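Local structure of type IV secretion system protein DotB (Yersinia pseudotuberculosis IP 31758, 6GEF) at residues D43-F48 against Y112-P117; P175-V180 against T319-M324; I179-G184 against A286-Q291; Y200-D205 against I226-S231; G263-K268 against R298-R303. The protein probably hydrolyses ATP as a hexameric secretion ATPase of the GspE family, driving work at a type IVb secretion system. All blocks are in the same frame, centred on the assembly; numbering follows the deposited sequence.

Contact 1 of 5, residues D43-F48 against Y112-P117; sequences DTVLEF and YEVFHP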
# COMPACT_ATOMS: atom_id res chain seq x y z
N ASP A 43 -32.57 -0.70 -42.67
CA ASP A 43 -33.48 0.27 -43.25
C ASP A 43 -34.03 1.21 -42.22
O ASP A 43 -34.42 2.34 -42.55
CB ASP A 43 -34.61 -0.45 -44.01
CG ASP A 43 -34.08 -1.21 -45.23
OD1 ASP A 43 -32.82 -1.31 -45.43
OD2 ASP A 43 -34.95 -1.73 -45.96
N THR A 44 -34.14 0.78 -40.96
CA THR A 44 -34.55 1.68 -39.88
C THR A 44 -33.47 2.71 -39.61
O THR A 44 -33.78 3.89 -39.42
CB THR A 44 -34.90 0.87 -38.63
OG1 THR A 44 -35.83 -0.16 -38.98
CG2 THR A 44 -35.51 1.78 -37.57
N VAL A 45 -32.22 2.29 -39.54
CA VAL A 45 -31.13 3.21 -39.27
C VAL A 45 -30.94 4.12 -40.45
O VAL A 45 -30.46 5.28 -40.29
CB VAL A 45 -29.86 2.48 -38.81
CG1 VAL A 45 -30.20 1.12 -38.25
CG2 VAL A 45 -28.88 2.39 -39.95
N LEU A 46 -31.14 3.66 -41.67
CA LEU A 46 -31.09 4.53 -42.85
C LEU A 46 -32.27 5.51 -42.87
O LEU A 46 -32.10 6.66 -43.28
CB LEU A 46 -31.03 3.70 -44.12
CG LEU A 46 -29.66 3.16 -44.52
CD1 LEU A 46 -29.87 2.01 -45.54
CD2 LEU A 46 -28.80 4.29 -45.08
N GLU A 47 -33.44 5.08 -42.46
CA GLU A 47 -34.56 5.98 -42.30
C GLU A 47 -34.25 7.08 -41.29
O GLU A 47 -34.49 8.26 -41.55
CB GLU A 47 -35.83 5.19 -41.92
CG GLU A 47 -36.98 6.06 -41.41
CD GLU A 47 -37.39 7.10 -42.39
OE1 GLU A 47 -38.40 7.78 -42.14
OE2 GLU A 47 -36.72 7.28 -43.44
N PHE A 48 -33.79 6.71 -40.11
CA PHE A 48 -33.32 7.70 -39.15
C PHE A 48 -32.22 8.56 -39.73
O PHE A 48 -32.12 9.75 -39.39
CB PHE A 48 -32.87 7.02 -37.84
CG PHE A 48 -34.00 6.68 -36.91
CD1 PHE A 48 -34.99 7.60 -36.64
CD2 PHE A 48 -34.06 5.45 -36.30
CE1 PHE A 48 -36.03 7.30 -35.77
CE2 PHE A 48 -35.10 5.16 -35.42
CZ PHE A 48 -36.08 6.08 -35.17
N TYR A 112 -20.89 -0.15 -36.01
CA TYR A 112 -21.90 -0.74 -36.87
C TYR A 112 -22.08 0.17 -38.08
O TYR A 112 -22.48 1.32 -37.92
CB TYR A 112 -23.22 -0.91 -36.11
CG TYR A 112 -24.34 -1.51 -36.93
CD1 TYR A 112 -24.42 -2.88 -37.14
CD2 TYR A 112 -25.29 -0.69 -37.55
CE1 TYR A 112 -25.44 -3.43 -37.89
CE2 TYR A 112 -26.31 -1.22 -38.29
CZ TYR A 112 -26.39 -2.59 -38.48
OH TYR A 112 -27.40 -3.15 -39.22
N GLU A 113 -21.85 -0.39 -39.27
CA GLU A 113 -21.83 0.41 -40.50
C GLU A 113 -23.02 0.06 -41.36
O GLU A 113 -23.41 -1.11 -41.46
CB GLU A 113 -20.54 0.14 -41.28
CG GLU A 113 -19.30 -0.10 -40.45
CD GLU A 113 -18.71 1.18 -39.84
OE1 GLU A 113 -17.84 1.10 -38.96
OE2 GLU A 113 -19.14 2.26 -40.25
N VAL A 114 -23.63 1.08 -41.96
CA VAL A 114 -24.76 0.90 -42.87
C VAL A 114 -24.51 1.76 -44.10
O VAL A 114 -24.03 2.89 -43.99
CB VAL A 114 -26.11 1.29 -42.18
CG1 VAL A 114 -26.07 1.05 -40.70
CG2 VAL A 114 -26.45 2.73 -42.43
N PHE A 115 -24.90 1.23 -45.25
CA PHE A 115 -24.47 1.79 -46.55
C PHE A 115 -25.68 2.39 -47.23
O PHE A 115 -26.73 1.72 -47.37
CB PHE A 115 -23.83 0.71 -47.45
CG PHE A 115 -22.68 -0.01 -46.81
CD1 PHE A 115 -22.92 -1.05 -45.89
CD2 PHE A 115 -21.38 0.38 -47.07
CE1 PHE A 115 -21.86 -1.68 -45.26
CE2 PHE A 115 -20.31 -0.27 -46.45
CZ PHE A 115 -20.55 -1.30 -45.54
N HIS A 116 -25.57 3.64 -47.65
CA HIS A 116 -26.67 4.31 -48.34
C HIS A 116 -26.99 3.58 -49.66
O HIS A 116 -26.08 3.27 -50.42
CB HIS A 116 -26.30 5.75 -48.67
CG HIS A 116 -27.46 6.68 -48.77
ND1 HIS A 116 -28.62 6.42 -49.48
CD2 HIS A 116 -27.64 7.90 -48.21
CE1 HIS A 116 -29.45 7.44 -49.36
NE2 HIS A 116 -28.89 8.34 -48.58
N PRO A 117 -28.25 3.18 -49.88
CA PRO A 117 -28.55 2.32 -51.02
C PRO A 117 -28.33 3.04 -52.35
O PRO A 117 -27.68 2.49 -53.26
CB PRO A 117 -30.02 1.94 -50.81
CG PRO A 117 -30.58 3.06 -49.99
CD PRO A 117 -29.45 3.53 -49.09

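Contact 2 of 5, residues P175-V180 against T319-M324; sequences PDNGIV and TTRFIM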
# COMPACT_ATOMS: atom_id res chain seq x y z
N PRO A 175 -3.38 30.95 -34.42
CA PRO A 175 -2.03 31.45 -34.11
C PRO A 175 -1.00 30.35 -34.34
O PRO A 175 -1.25 29.17 -34.12
CB PRO A 175 -2.12 31.82 -32.62
CG PRO A 175 -3.25 30.96 -32.10
CD PRO A 175 -4.23 30.82 -33.22
N ASP A 176 0.20 30.74 -34.75
CA ASP A 176 1.35 29.85 -34.76
C ASP A 176 1.88 29.59 -33.37
O ASP A 176 2.96 28.97 -33.25
CB ASP A 176 2.44 30.42 -35.68
CG ASP A 176 2.98 31.73 -35.17
OD1 ASP A 176 2.57 32.20 -34.05
OD2 ASP A 176 3.89 32.28 -35.86
N ASN A 177 1.24 30.03 -32.31
CA ASN A 177 1.76 29.92 -30.96
C ASN A 177 0.61 29.96 -29.97
O ASN A 177 -0.48 30.46 -30.28
CB ASN A 177 2.78 31.03 -30.63
CG ASN A 177 2.17 32.42 -30.77
OD1 ASN A 177 1.26 32.79 -30.02
ND2 ASN A 177 2.64 33.19 -31.77
N GLY A 178 0.84 29.39 -28.80
CA GLY A 178 -0.10 29.49 -27.71
C GLY A 178 -1.25 28.51 -27.81
O GLY A 178 -1.25 27.57 -28.61
N ILE A 179 -2.26 28.75 -27.00
CA ILE A 179 -3.35 27.82 -26.77
C ILE A 179 -4.64 28.47 -27.29
O ILE A 179 -5.02 29.56 -26.86
CB ILE A 179 -3.50 27.48 -25.29
CG1 ILE A 179 -2.20 26.84 -24.76
CG2 ILE A 179 -4.65 26.52 -25.06
CD1 ILE A 179 -2.20 26.62 -23.25
N VAL A 180 -5.30 27.78 -28.23
CA VAL A 180 -6.67 28.09 -28.61
C VAL A 180 -7.59 27.10 -27.90
O VAL A 180 -7.41 25.89 -28.01
CB VAL A 180 -6.84 28.00 -30.13
CG1 VAL A 180 -8.27 28.38 -30.54
CG2 VAL A 180 -5.83 28.89 -30.84
N THR A 319 -0.01 32.34 -22.42
CA THR A 319 -0.07 31.24 -23.36
C THR A 319 -1.42 31.15 -24.08
O THR A 319 -1.48 30.64 -25.21
CB THR A 319 0.19 29.89 -22.66
OG1 THR A 319 1.29 30.04 -21.77
CG2 THR A 319 0.51 28.83 -23.65
N THR A 320 -2.49 31.65 -23.47
CA THR A 320 -3.78 31.67 -24.13
C THR A 320 -3.77 32.67 -25.28
O THR A 320 -3.29 33.80 -25.13
CB THR A 320 -4.87 32.05 -23.14
OG1 THR A 320 -4.80 31.18 -21.98
CG2 THR A 320 -6.25 31.91 -23.78
N ARG A 321 -4.26 32.25 -26.45
CA ARG A 321 -4.38 33.12 -27.61
C ARG A 321 -5.81 33.45 -27.99
O ARG A 321 -6.03 34.41 -28.74
CB ARG A 321 -3.64 32.50 -28.81
CG ARG A 321 -2.21 33.00 -28.98
CD ARG A 321 -2.07 34.46 -28.56
NE ARG A 321 -1.32 35.25 -29.52
CZ ARG A 321 -1.89 35.98 -30.48
NH1 ARG A 321 -3.23 36.01 -30.61
NH2 ARG A 321 -1.13 36.69 -31.32
N PHE A 322 -6.78 32.69 -27.49
CA PHE A 322 -8.14 32.77 -28.01
C PHE A 322 -9.04 31.77 -27.27
O PHE A 322 -8.67 30.60 -27.11
CB PHE A 322 -8.18 32.45 -29.52
CG PHE A 322 -9.46 32.82 -30.17
CD1 PHE A 322 -10.56 32.01 -30.02
CD2 PHE A 322 -9.58 33.96 -30.97
CE1 PHE A 322 -11.77 32.32 -30.63
CE2 PHE A 322 -10.78 34.26 -31.58
CZ PHE A 322 -11.87 33.44 -31.40
N ILE A 323 -10.22 32.23 -26.85
CA ILE A 323 -11.13 31.42 -26.05
C ILE A 323 -12.50 31.50 -26.70
O ILE A 323 -13.10 32.58 -26.78
CB ILE A 323 -11.19 31.89 -24.58
CG1 ILE A 323 -9.82 31.76 -23.92
CG2 ILE A 323 -12.29 31.16 -23.83
CD1 ILE A 323 -9.84 31.42 -22.44
N MET A 324 -13.01 30.34 -27.14
CA MET A 324 -14.39 30.21 -27.61
C MET A 324 -15.15 29.30 -26.66
O MET A 324 -14.78 28.16 -26.45
CB MET A 324 -14.40 29.62 -29.01
CG MET A 324 -15.75 29.72 -29.71
SD MET A 324 -15.69 29.17 -31.42
CE MET A 324 -15.36 30.72 -32.25

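Contact 3 of 5, residues I179-G184 against A286-Q291; sequences IVMVAG and ATVHSQ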
# COMPACT_ATOMS: atom_id res chain seq x y z
N ILE A 179 -2.26 28.75 -27.00
CA ILE A 179 -3.35 27.82 -26.77
C ILE A 179 -4.64 28.47 -27.29
O ILE A 179 -5.02 29.56 -26.86
CB ILE A 179 -3.50 27.48 -25.29
CG1 ILE A 179 -2.20 26.84 -24.76
CG2 ILE A 179 -4.65 26.52 -25.06
CD1 ILE A 179 -2.20 26.62 -23.25
N VAL A 180 -5.30 27.78 -28.23
CA VAL A 180 -6.67 28.09 -28.61
C VAL A 180 -7.59 27.10 -27.90
O VAL A 180 -7.41 25.89 -28.01
CB VAL A 180 -6.84 28.00 -30.13
CG1 VAL A 180 -8.27 28.38 -30.54
CG2 VAL A 180 -5.83 28.89 -30.84
N MET A 181 -8.58 27.63 -27.18
CA MET A 181 -9.50 26.83 -26.40
C MET A 181 -10.92 27.11 -26.90
O MET A 181 -11.31 28.28 -27.04
CB MET A 181 -9.41 27.18 -24.91
CG MET A 181 -8.02 26.97 -24.34
SD MET A 181 -7.63 27.98 -22.87
CE MET A 181 -8.79 27.35 -21.73
N VAL A 182 -11.68 26.05 -27.15
CA VAL A 182 -13.10 26.13 -27.36
C VAL A 182 -13.76 25.43 -26.16
O VAL A 182 -13.49 24.28 -25.87
CB VAL A 182 -13.57 25.50 -28.69
CG1 VAL A 182 -12.65 25.97 -29.82
CG2 VAL A 182 -13.57 24.01 -28.61
N ALA A 183 -14.66 26.14 -25.48
CA ALA A 183 -15.32 25.68 -24.29
C ALA A 183 -16.77 25.31 -24.60
O ALA A 183 -17.32 25.62 -25.65
CB ALA A 183 -15.28 26.74 -23.20
N GLY A 184 -17.39 24.61 -23.64
CA GLY A 184 -18.77 24.24 -23.74
C GLY A 184 -19.10 23.07 -22.86
O GLY A 184 -18.23 22.30 -22.46
N ALA A 286 -7.08 23.13 -27.30
CA ALA A 286 -7.65 22.40 -26.19
C ALA A 286 -9.12 22.73 -26.05
O ALA A 286 -9.56 23.81 -26.43
CB ALA A 286 -6.93 22.74 -24.85
N THR A 287 -9.88 21.77 -25.50
CA THR A 287 -11.24 22.02 -25.06
C THR A 287 -11.36 22.12 -23.59
O THR A 287 -10.51 21.68 -22.84
CB THR A 287 -12.13 20.84 -25.58
OG1 THR A 287 -11.74 19.61 -24.93
CG2 THR A 287 -12.03 20.71 -27.10
N VAL A 288 -12.42 22.75 -23.14
CA VAL A 288 -12.66 23.03 -21.70
C VAL A 288 -14.17 22.90 -21.49
O VAL A 288 -14.98 23.39 -22.27
CB VAL A 288 -12.18 24.42 -21.25
CG1 VAL A 288 -11.65 24.35 -19.86
CG2 VAL A 288 -11.09 24.95 -22.16
N HIS A 289 -14.55 22.22 -20.40
CA HIS A 289 -15.92 22.09 -19.98
C HIS A 289 -16.29 23.32 -19.12
O HIS A 289 -16.25 23.30 -17.89
CB HIS A 289 -16.14 20.79 -19.24
CG HIS A 289 -16.13 19.59 -20.11
ND1 HIS A 289 -15.84 19.63 -21.46
CD2 HIS A 289 -16.33 18.28 -19.82
CE1 HIS A 289 -15.87 18.41 -21.97
NE2 HIS A 289 -16.17 17.57 -21.00
N SER A 290 -16.63 24.41 -19.81
CA SER A 290 -17.13 25.60 -19.16
C SER A 290 -18.15 26.29 -20.04
O SER A 290 -18.16 26.09 -21.24
CB SER A 290 -15.96 26.57 -18.82
OG SER A 290 -15.28 26.19 -17.66
N GLN A 291 -18.96 27.14 -19.41
CA GLN A 291 -20.06 27.78 -20.11
C GLN A 291 -19.62 28.96 -20.95
O GLN A 291 -20.18 29.20 -22.02
CB GLN A 291 -21.16 28.19 -19.13
CG GLN A 291 -22.10 27.06 -18.75
CD GLN A 291 -23.33 27.55 -18.01
OE1 GLN A 291 -23.78 28.71 -18.18
NE2 GLN A 291 -23.89 26.65 -17.17

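Contact 4 of 5, residues Y200-D205 against I226-S231; sequences YIMEND and IKSAHS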
# COMPACT_ATOMS: atom_id res chain seq x y z
N TYR A 200 -9.82 23.55 -42.50
CA TYR A 200 -9.44 24.86 -42.99
C TYR A 200 -7.93 25.06 -42.96
O TYR A 200 -7.34 25.49 -43.96
CB TYR A 200 -10.13 25.95 -42.16
CG TYR A 200 -9.74 27.36 -42.55
CD1 TYR A 200 -10.18 27.94 -43.75
CD2 TYR A 200 -8.95 28.13 -41.70
CE1 TYR A 200 -9.82 29.21 -44.09
CE2 TYR A 200 -8.55 29.40 -42.05
CZ TYR A 200 -9.00 29.95 -43.25
OH TYR A 200 -8.68 31.25 -43.58
N ILE A 201 -7.30 24.71 -41.85
CA ILE A 201 -5.86 24.90 -41.72
C ILE A 201 -5.12 24.14 -42.81
O ILE A 201 -4.27 24.70 -43.52
CB ILE A 201 -5.37 24.49 -40.31
CG1 ILE A 201 -5.62 25.62 -39.32
CG2 ILE A 201 -3.89 24.12 -40.33
CD1 ILE A 201 -5.16 25.30 -37.91
N MET A 202 -5.44 22.87 -42.97
CA MET A 202 -4.77 22.04 -43.98
C MET A 202 -5.02 22.57 -45.40
O MET A 202 -4.11 22.61 -46.21
CB MET A 202 -5.23 20.59 -43.88
CG MET A 202 -4.88 19.90 -42.60
SD MET A 202 -5.54 18.22 -42.51
CE MET A 202 -4.39 17.39 -43.62
N GLU A 203 -6.23 23.05 -45.65
CA GLU A 203 -6.62 23.36 -47.03
C GLU A 203 -6.16 24.76 -47.46
O GLU A 203 -5.85 24.96 -48.62
CB GLU A 203 -8.14 23.24 -47.19
CG GLU A 203 -8.65 21.82 -47.21
CD GLU A 203 -10.16 21.74 -47.26
OE1 GLU A 203 -10.69 20.66 -47.60
OE2 GLU A 203 -10.82 22.78 -46.95
N ASN A 204 -6.05 25.68 -46.52
CA ASN A 204 -5.75 27.08 -46.82
C ASN A 204 -4.36 27.44 -46.31
O ASN A 204 -3.72 26.67 -45.60
CB ASN A 204 -6.80 28.00 -46.18
CG ASN A 204 -8.19 27.79 -46.71
OD1 ASN A 204 -8.72 26.67 -46.66
ND2 ASN A 204 -8.80 28.85 -47.18
N ASP A 205 -3.89 28.61 -46.71
CA ASP A 205 -2.62 29.15 -46.25
C ASP A 205 -2.89 29.87 -44.93
O ASP A 205 -3.45 30.96 -44.90
CB ASP A 205 -2.01 30.08 -47.30
CG ASP A 205 -0.65 30.59 -46.91
OD1 ASP A 205 -0.30 30.55 -45.73
OD2 ASP A 205 0.09 31.11 -47.75
N ILE A 226 -8.94 14.94 -46.89
CA ILE A 226 -8.57 16.35 -46.94
C ILE A 226 -7.20 16.45 -47.60
O ILE A 226 -6.20 15.94 -47.10
CB ILE A 226 -8.54 16.98 -45.54
CG1 ILE A 226 -9.78 16.60 -44.74
CG2 ILE A 226 -8.39 18.50 -45.64
CD1 ILE A 226 -11.09 17.02 -45.38
N LYS A 227 -7.16 17.09 -48.77
CA LYS A 227 -5.92 17.42 -49.44
C LYS A 227 -5.33 18.71 -48.85
O LYS A 227 -6.03 19.71 -48.71
CB LYS A 227 -6.21 17.63 -50.92
CG LYS A 227 -7.60 17.20 -51.43
CD LYS A 227 -7.65 17.45 -52.92
CE LYS A 227 -9.07 17.31 -53.48
NZ LYS A 227 -9.06 17.52 -54.95
N SER A 228 -4.07 18.65 -48.49
CA SER A 228 -3.32 19.80 -48.03
C SER A 228 -2.06 19.97 -48.86
O SER A 228 -1.49 18.99 -49.34
CB SER A 228 -2.94 19.69 -46.53
OG SER A 228 -2.24 20.82 -46.09
N ALA A 229 -1.61 21.22 -48.99
CA ALA A 229 -0.41 21.52 -49.74
C ALA A 229 0.85 21.47 -48.90
O ALA A 229 1.95 21.44 -49.47
CB ALA A 229 -0.54 22.90 -50.42
N HIS A 230 0.74 21.45 -47.59
CA HIS A 230 1.85 21.82 -46.72
C HIS A 230 1.83 21.05 -45.40
O HIS A 230 2.78 21.11 -44.62
CB HIS A 230 1.79 23.33 -46.40
CG HIS A 230 0.49 23.79 -45.83
ND1 HIS A 230 -0.63 24.04 -46.56
CD2 HIS A 230 0.13 24.00 -44.54
CE1 HIS A 230 -1.62 24.41 -45.76
NE2 HIS A 230 -1.18 24.39 -44.53
N SER A 231 0.75 20.32 -45.14
CA SER A 231 0.39 19.89 -43.81
C SER A 231 0.14 18.38 -43.81
O SER A 231 -0.37 17.82 -44.78
CB SER A 231 -0.88 20.59 -43.34
OG SER A 231 -0.64 21.91 -42.92

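Contact 5 of 5, residues G263-K268 against R298-R303; sequences GELRDK and RRLISR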
# COMPACT_ATOMS: atom_id res chain seq x y z
N GLY A 263 -7.35 17.75 -26.68
CA GLY A 263 -8.57 17.58 -25.94
C GLY A 263 -8.67 18.50 -24.74
O GLY A 263 -8.10 19.58 -24.73
N GLU A 264 -9.40 18.06 -23.73
CA GLU A 264 -9.88 18.95 -22.69
C GLU A 264 -8.78 19.19 -21.65
O GLU A 264 -8.13 18.26 -21.21
CB GLU A 264 -11.13 18.38 -22.03
CG GLU A 264 -10.88 17.37 -20.97
CD GLU A 264 -12.12 17.01 -20.17
OE1 GLU A 264 -13.10 17.81 -20.14
OE2 GLU A 264 -12.11 15.89 -19.56
N LEU A 265 -8.63 20.43 -21.24
CA LEU A 265 -7.80 20.79 -20.09
C LEU A 265 -8.67 20.67 -18.84
O LEU A 265 -9.55 21.49 -18.61
CB LEU A 265 -7.30 22.23 -20.24
CG LEU A 265 -6.71 22.60 -21.61
CD1 LEU A 265 -6.41 24.07 -21.71
CD2 LEU A 265 -5.47 21.78 -21.95
N ARG A 266 -8.40 19.64 -18.03
CA ARG A 266 -9.27 19.29 -16.92
C ARG A 266 -8.54 19.38 -15.56
O ARG A 266 -8.93 20.19 -14.73
CB ARG A 266 -9.88 17.90 -17.13
CG ARG A 266 -8.95 16.91 -17.81
CD ARG A 266 -9.13 15.49 -17.25
NE ARG A 266 -10.54 15.05 -17.33
CZ ARG A 266 -11.49 15.40 -16.45
NH1 ARG A 266 -11.18 16.25 -15.42
NH2 ARG A 266 -12.71 14.95 -16.62
N ASP A 267 -7.51 18.55 -15.36
CA ASP A 267 -6.75 18.61 -14.14
C ASP A 267 -5.50 19.49 -14.31
O ASP A 267 -5.20 19.95 -15.40
CB ASP A 267 -6.34 17.18 -13.70
CG ASP A 267 -5.41 16.53 -14.65
OD1 ASP A 267 -4.83 17.21 -15.53
OD2 ASP A 267 -5.21 15.31 -14.44
N LYS A 268 -4.80 19.67 -13.21
CA LYS A 268 -3.63 20.55 -13.21
C LYS A 268 -2.58 20.04 -14.18
O LYS A 268 -1.90 20.84 -14.84
CB LYS A 268 -3.07 20.69 -11.79
CG LYS A 268 -1.93 21.66 -11.69
CD LYS A 268 -1.28 21.61 -10.31
CE LYS A 268 0.12 22.24 -10.34
NZ LYS A 268 1.06 21.54 -9.40
N ARG A 298 -11.75 31.01 -14.78
CA ARG A 298 -12.01 30.53 -13.43
C ARG A 298 -11.65 29.02 -13.25
O ARG A 298 -10.95 28.66 -12.33
CB ARG A 298 -13.50 30.72 -13.09
CG ARG A 298 -13.88 32.09 -12.66
CD ARG A 298 -13.15 32.45 -11.37
NE ARG A 298 -14.01 32.65 -10.21
CZ ARG A 298 -15.01 33.51 -10.15
NH1 ARG A 298 -15.40 34.20 -11.24
NH2 ARG A 298 -15.67 33.66 -8.97
N ARG A 299 -12.10 28.20 -14.20
CA ARG A 299 -12.01 26.79 -14.02
C ARG A 299 -10.56 26.34 -14.10
O ARG A 299 -10.08 25.53 -13.28
CB ARG A 299 -12.87 26.06 -15.08
CG ARG A 299 -12.61 24.55 -15.17
CD ARG A 299 -13.90 23.76 -15.00
NE ARG A 299 -13.65 22.38 -14.65
CZ ARG A 299 -13.38 21.40 -15.49
NH1 ARG A 299 -13.26 21.66 -16.81
NH2 ARG A 299 -13.19 20.16 -15.03
N LEU A 300 -9.84 26.79 -15.12
CA LEU A 300 -8.42 26.45 -15.23
C LEU A 300 -7.65 26.96 -14.03
O LEU A 300 -6.77 26.26 -13.51
CB LEU A 300 -7.85 27.00 -16.53
CG LEU A 300 -8.45 26.50 -17.84
CD1 LEU A 300 -7.73 27.14 -19.00
CD2 LEU A 300 -8.43 24.97 -17.85
N ILE A 301 -7.93 28.19 -13.58
CA ILE A 301 -7.21 28.74 -12.44
C ILE A 301 -7.47 27.93 -11.18
O ILE A 301 -6.57 27.78 -10.35
CB ILE A 301 -7.59 30.23 -12.26
CG1 ILE A 301 -6.85 31.09 -13.29
CG2 ILE A 301 -7.33 30.72 -10.84
CD1 ILE A 301 -7.46 32.47 -13.43
N SER A 302 -8.69 27.41 -11.02
CA SER A 302 -9.05 26.70 -9.80
C SER A 302 -8.12 25.50 -9.55
O SER A 302 -7.86 25.15 -8.41
CB SER A 302 -10.50 26.26 -9.84
OG SER A 302 -10.71 25.27 -10.84
N ARG A 303 -7.62 24.90 -10.63
CA ARG A 303 -6.87 23.66 -10.49
C ARG A 303 -5.54 23.83 -9.79
O ARG A 303 -4.93 22.83 -9.40
CB ARG A 303 -6.68 23.00 -11.88
CG ARG A 303 -7.79 21.99 -12.21
CD ARG A 303 -8.91 22.64 -12.97
NE ARG A 303 -10.02 22.99 -12.09
CZ ARG A 303 -10.99 22.14 -11.73
NH1 ARG A 303 -10.99 20.88 -12.13
NH2 ARG A 303 -11.95 22.55 -10.94

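Contact 1 of 5, residues D43-F48 against Y112-P117
Val45 and Leu46 on one side of helix 38-50 pack on Val114 at the end of strand 108-115, an apolar helix-on-sheet contact at an outermost strand of the six-stranded antiparallel sheet. The short helix and strand axes cross at -76° and come within 8.9 Å, close enough for branched side chains to meet directly, and no hydrogen bond joins the two segments. Val114 keeps its place in the sheet through backbone bonding to Phe129, while its two methyls face the helix. CG2 of Val45 lies over both of them, and Val45 also touches Met150 of strand 143-153. Leu46 runs past Val114 in the opposite direction, its CG 3.9 Å from Val114 CG2. With chi1 at -81°, CG sits anti to the carbonyl carbon, and the two methyls spread over the residues that follow the strand. CD2 rests 3.9 Å from His116 CA. CD1 lies 3.9 Å from Pro117 CD and also 3.6 Å from the backbone O of Phe115.

Contact 2 of 5, residues P175-V180 against T319-M324
Two backbone hydrogen bonds grip Ile179 from the segment 319-324. Its N donates to Thr319 O over 2.7 Å, and its O accepts Arg321 N over 2.8 Å in a nearly straight bond, 174° at the hydrogen. Beyond this pair the register slips by one residue: Ile179 faces Thr320 but Val180 faces Phe322, so a beta bulge interrupts the parallel pairing, and Val180 CA makes a CA-H...O contact with Phe322 O. This is how strand 320-330, following directly on helix 306-319, joins strand 179-183 in the mixed sheet of a P-loop NTPase-like core. Gly178, just before the strand, has a positive phi of 81°, which suits a residue without a side chain. On one face of the sheet CG1 and CD1 of Ile179 both touch the CG2 methyl of Thr319, each at 3.5 Å, and the pair is covered by Phe275 and Ala278 of helix 268-280; the Thr319 hydroxyl turns back to Asp315 O. Farther out, Arg321 CB and CG lie alongside the Pro175 ring, CB 3.7 Å from Pro175 CG; bends at chi2 and chi3 then turn the guanidinium toward Asn177. Its plane and that of the Asn177 amide cross 49° apart, Asn177 OD1 standing 3.6 Å from Arg321 NE.

Contact 3 of 5, residues I179-G184 against A286-Q291
Ile179 reaches Ala286 with its CG2 methyl, an outlying apolar touch 4.4 Å from the Ala286 CB. From Val180 onward the strands run parallel. Val180 O accepts Ala286 N over 2.9 Å. Met181 pairs with Ala286, and its chain, bent at chi3 (63°), carries CE back against Val288 CG2 on the same face. Val182 N donates to Ala286 O over 3.2 Å, whereas the return bond from Val288 N to Val182 O is weak. On the opposite face Val182 CG2 meets Thr287 CG2 at 3.9 Å. Ala183, paired with Val288, places CB 3.5 Å from Ser290 O, where segment 286-291 leaves the sheet through an inverse gamma turn centred on His289. Gly184 N donates to Val288 O over 3.0 Å; this glycine is probably the first of the Walker A P-loop, its backbone angles (158°, 160°) favouring the absence of a side chain. Strand 320-330 flanks 179-183 on its other side and strand 259-264 flanks 284-288. Helix 187-203, through Lys190 and Phe194, packs on the face of Val182 and Thr287, while Val296 and Leu300 of helix 293-302 pack against Met181.

Contact 4 of 5, residues Y200-D205 against I226-S231
Met202 and Ser228 make the tight centre of this contact, where the C-terminal turn of helix 187-203 meets the loop leading into strand 232-237. Ser228 OG donates to Met202 O over 2.6 Å, arriving from 27° out of the carbonyl plane. A chi1 of -179° turns OG to this carbonyl, and Ser228 CB packs on Met202 CB at 3.6 Å. The same OG weakly accepts the N of His230 and of Ser231, and sits over one face of the His230 ring. At the ring edge, NE2 of His230 gives a weak bond to Ile201 O, 3.3 Å away, which is a carbonyl near the helix end. The outer side is looser: Glu203 CG packs on Ile226 CG2 at 3.7 Å while its carboxylate pairs with Arg199, but the exposed Lys227 turns its CB away from the helix and packs on His19 of the third subunit. At the helix end, Ile201 and Met202 rest on Leu212 of strand 211-216, the sheet neighbour of strand 232-237.

Contact 5 of 5, residues G263-K268 against R298-R303
Arg303 curls over Arg266 O in the loop that leaves strand 259-264 in the nucleotide-binding core. Its CB lies 4.0 Å from Lys268 N, and CG and CD approach Arg266 O, CG at 3.3 Å. NE runs on beside that carbonyl, and NH1 returns to it in a weak hydrogen bond of 3.4 Å, the oxygen lying near the guanidinium plane at its edge. Bends at chi2 (93°) and chi3 (-99°) wrap the chain round the oxygen in this way. NH2 points to Ser302 OG, 3.0 Å away and in plane, and forms a salt bridge with Asp315 of the second subunit. Alongside, Leu265 CB meets Leu300 CD2 at 3.8 Å, a small apolar contact beside the arginines. Arg299 NE also pairs with Asp315 of that subunit, while Arg266 NE bridges Glu264 OE2 at 2.9 Å. The acidic partners probably offset the crowding of positive charge, and a loop carbonyl and an intersubunit carboxylate thus share one arginine at the subunit interface.

From the N terminus, contact 1 closes first, joining helix 38-50 to the edge of the antiparallel sheet; its loop is complete before any other opens, and its centre lies about 40 Å from those of contacts 2 and 5. Contacts 2 and 3 then start from the same strand, 179-183, which they flank with strands 320-330 and 284-288. Contact 4, where helix 187-203 meets a loop, is nested inside both of their loops. Contact 5 is nested within contact 2 but crosses contact 3, its segments alternating with 179-184 and 286-291. Thr287 backbone atoms probably bond Gly263 and Leu265, tying contacts 3 and 5 through adjacent strands; both also touch the second subunit.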